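Local coordinates for pngf-ii (Elizabethkingia meningoseptica, PDB 4R4X), which probably removes N-linked glycans from glycoproteins by hydrolysing the bond between the sugar and the asparagine side chain, as a peptide:N-glycosidase, at residues A[72-77]-A[171-176]. Sequence-based numbering, arbitrary orientation.
Sequences VKTSDN and KDALTY
The carbonyl oxygen of K171 is gripped twice: T74 OG1 donates to K171 O over 2.8 Å, and a water donates to K171 O while accepting from S75 N. The hydroxyl comes in tilted 30° from the carbonyl plane. It points there because T74 OG1 lies roughly anti to the backbone N (chi1 -152°), a rotation that also turns the methyl onto the ring of Y176. T74 CG2 sits over one face of that ring, 4.1 Å from its centroid, in a CH-pi contact. V72 flanks the same ring, with V72 CG2 3.7 Å from Y176 CD1, while V72 O lies at the ring edge. At the far end, Y176 OH is hydrogen-bonded to E49, so the buried phenol is held at both its face and its hydroxyl. The aliphatic chain of K171, bent at chi2 (-70°), brings its CE to 4.0 Å from V72 CG1.

Beside these side chains, K171 N donates to K73 O at 2.8 Å, continuing the parallel pairing of strands 70-76 and 167-170 until the chain turns into helix 173-182. D172 is the N-cap of that helix: T175 N donates to D172 OD1 at 2.8 Å, and T175 OG1 donates to D172 OD2. The contact thus joins a strand of the N-terminal domain to the first turn of the helix that follows its parallel neighbour. Both polar backbone atoms of K171, N and O, are used where the chain turns from strand to helix, and the Y176 ring packs on the methyls of T74 and V72 and, at its edge, against the backbone around V72 O.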
ATOM      1  N   VAL A  72      12.743  16.070 -13.166  1.00 18.97           N
ATOM      2  CA  VAL A  72      12.544  17.081 -12.157  1.00 19.93           C
ATOM      3  C   VAL A  72      13.903  17.561 -11.638  1.00 18.96           C
ATOM      4  O   VAL A  72      14.908  16.844 -11.715  1.00 17.15           O
ATOM      5  CB  VAL A  72      11.619  16.621 -11.011  1.00 20.35           C
ATOM      6  CG1 VAL A  72      10.224  16.355 -11.558  1.00 22.37           C
ATOM      7  CG2 VAL A  72      12.126  15.393 -10.278  1.00 21.33           C
ATOM      8  N   LYS A  73      13.926  18.793 -11.150  1.00 18.23           N
ATOM      9  CA  LYS A  73      15.130  19.333 -10.583  1.00 18.87           C
ATOM     10  C   LYS A  73      14.805  20.109  -9.317  1.00 18.02           C
ATOM     11  O   LYS A  73      13.692  20.610  -9.124  1.00 16.27           O
ATOM     12  CB  LYS A  73      15.893  20.204 -11.613  1.00 20.84           C
ATOM     13  CG  LYS A  73      15.498  21.667 -11.637  1.00 23.89           C
ATOM     14  CD  LYS A  73      16.226  22.483 -12.698  1.00 25.24           C
ATOM     15  CE  LYS A  73      17.405  23.243 -12.121  1.00 27.99           C
ATOM     16  NZ  LYS A  73      18.095  24.083 -13.154  1.00 29.34           N
ATOM     17  N   THR A  74      15.794  20.197  -8.452  1.00 17.17           N
ATOM     18  CA  THR A  74      15.693  21.043  -7.297  1.00 19.47           C
ATOM     19  C   THR A  74      17.025  21.779  -7.217  1.00 21.73           C
ATOM     20  O   THR A  74      18.084  21.201  -7.541  1.00 22.59           O
ATOM     21  CB  THR A  74      15.312  20.205  -6.051  1.00 20.49           C
ATOM     22  OG1 THR A  74      14.606  21.011  -5.109  1.00 20.83           O
ATOM     23  CG2 THR A  74      16.510  19.604  -5.395  1.00 22.45           C
ATOM     24  N   SER A  75      16.981  23.044  -6.797  1.00 22.04           N
ATOM     25  CA  SER A  75      18.160  23.906  -6.781  1.00 24.70           C
ATOM     26  C   SER A  75      18.364  24.592  -5.426  1.00 24.03           C
ATOM     27  O   SER A  75      17.407  24.824  -4.705  1.00 21.22           O
ATOM     28  CB  SER A  75      18.021  24.956  -7.873  1.00 26.07           C
ATOM     29  OG  SER A  75      18.059  24.321  -9.141  1.00 31.21           O
ATOM     30  N   ASP A  76      19.620  24.910  -5.103  1.00 23.10           N
ATOM     31  CA  ASP A  76      19.977  25.457  -3.791  1.00 23.92           C
ATOM     32  C   ASP A  76      21.368  26.068  -3.889  1.00 23.94           C
ATOM     33  O   ASP A  76      22.317  25.391  -4.295  1.00 22.22           O
ATOM     34  CB  ASP A  76      19.962  24.347  -2.729  1.00 25.22           C
ATOM     35  CG  ASP A  76      20.099  24.872  -1.283  1.00 27.03           C
ATOM     36  OD1 ASP A  76      20.525  26.033  -1.074  1.00 26.91           O
ATOM     37  OD2 ASP A  76      19.795  24.086  -0.343  1.00 28.43           O
ATOM     38  N   ASN A  77      21.488  27.351  -3.542  1.00 23.65           N
ATOM     39  CA  ASN A  77      22.786  28.021  -3.606  1.00 23.81           C
ATOM     40  C   ASN A  77      23.463  28.202  -2.242  1.00 24.05           C
ATOM     41  O   ASN A  77      24.425  28.963  -2.118  1.00 22.40           O
ATOM     42  CB  ASN A  77      22.658  29.342  -4.342  1.00 25.16           C
ATOM     43  CG  ASN A  77      21.942  30.397  -3.531  1.00 27.04           C
ATOM     44  OD1 ASN A  77      21.372  30.117  -2.481  1.00 27.20           O
ATOM     45  ND2 ASN A  77      21.987  31.627  -4.013  1.00 30.02           N
ATOM     46  N   LYS A 171      11.211  21.846  -8.745  1.00 15.95           N
ATOM     47  CA  LYS A 171      10.367  21.586  -7.576  1.00 15.67           C
ATOM     48  C   LYS A 171      11.052  21.961  -6.292  1.00 15.48           C
ATOM     49  O   LYS A 171      12.269  22.033  -6.233  1.00 15.88           O
ATOM     50  CB  LYS A 171      10.072  20.088  -7.461  1.00 16.00           C
ATOM     51  CG  LYS A 171       9.523  19.418  -8.700  1.00 16.91           C
ATOM     52  CD  LYS A 171       8.111  19.846  -9.007  1.00 17.96           C
ATOM     53  CE  LYS A 171       7.585  19.049 -10.188  1.00 18.82           C
ATOM     54  NZ  LYS A 171       6.206  19.447 -10.589  1.00 19.61           N
ATOM     55  N   ASP A 172      10.273  22.100  -5.227  1.00 15.42           N
ATOM     56  CA  ASP A 172      10.851  22.201  -3.890  1.00 16.57           C
ATOM     57  C   ASP A 172      11.484  20.863  -3.515  1.00 15.97           C
ATOM     58  O   ASP A 172      11.173  19.828  -4.118  1.00 15.11           O
ATOM     59  CB  ASP A 172       9.788  22.619  -2.874  1.00 17.63           C
ATOM     60  CG  ASP A 172       8.765  21.527  -2.600  1.00 18.52           C
ATOM     61  OD1 ASP A 172       9.086  20.601  -1.827  1.00 20.02           O
ATOM     62  OD2 ASP A 172       7.646  21.594  -3.146  1.00 21.16           O
ATOM     63  N   ALA A 173      12.348  20.869  -2.499  1.00 15.91           N
ATOM     64  CA  ALA A 173      13.119  19.677  -2.161  1.00 16.03           C
ATOM     65  C   ALA A 173      12.236  18.496  -1.714  1.00 15.83           C
ATOM     66  O   ALA A 173      12.525  17.353  -2.032  1.00 15.85           O
ATOM     67  CB  ALA A 173      14.168  19.994  -1.095  1.00 16.61           C
ATOM     68  N   LEU A 174      11.184  18.769  -0.962  1.00 15.85           N
ATOM     69  CA  LEU A 174      10.319  17.690  -0.479  1.00 16.64           C
ATOM     70  C   LEU A 174       9.577  17.042  -1.632  1.00 14.97           C
ATOM     71  O   LEU A 174       9.455  15.825  -1.689  1.00 14.03           O
ATOM     72  CB  LEU A 174       9.312  18.196   0.556  1.00 18.59           C
ATOM     73  CG  LEU A 174       9.929  18.575   1.907  1.00 20.80           C
ATOM     74  CD1 LEU A 174       8.875  19.241   2.783  1.00 22.50           C
ATOM     75  CD2 LEU A 174      10.533  17.368   2.603  1.00 22.48           C
ATOM     76  N   THR A 175       9.057  17.864  -2.529  1.00 13.48           N
ATOM     77  CA  THR A 175       8.353  17.370  -3.700  1.00 13.69           C
ATOM     78  C   THR A 175       9.275  16.573  -4.638  1.00 13.36           C
ATOM     79  O   THR A 175       8.886  15.543  -5.182  1.00 12.86           O
ATOM     80  CB  THR A 175       7.689  18.543  -4.455  1.00 13.65           C
ATOM     81  OG1 THR A 175       6.770  19.187  -3.571  1.00 14.11           O
ATOM     82  CG2 THR A 175       6.968  18.063  -5.682  1.00 14.00           C
ATOM     83  N   TYR A 176      10.478  17.084  -4.846  1.00 14.03           N
ATOM     84  CA  TYR A 176      11.499  16.412  -5.652  1.00 14.29           C
ATOM     85  C   TYR A 176      11.665  14.939  -5.190  1.00 14.17           C
ATOM     86  O   TYR A 176      11.562  14.000  -5.992  1.00 13.06           O
ATOM     87  CB  TYR A 176      12.807  17.206  -5.538  1.00 14.37           C
ATOM     88  CG  TYR A 176      13.988  16.580  -6.217  1.00 14.46           C
ATOM     89  CD1 TYR A 176      14.242  16.803  -7.571  1.00 14.62           C
ATOM     90  CD2 TYR A 176      14.887  15.810  -5.499  1.00 14.54           C
ATOM     91  CE1 TYR A 176      15.326  16.224  -8.204  1.00 14.76           C
ATOM     92  CE2 TYR A 176      15.982  15.245  -6.117  1.00 14.99           C
ATOM     93  CZ  TYR A 176      16.189  15.460  -7.466  1.00 14.59           C
ATOM     94  OH  TYR A 176      17.245  14.866  -8.057  1.00 16.06           O
TER
HETATM   95  O   HOH W   1      14.389  24.009  -6.408  1.00 22.03           O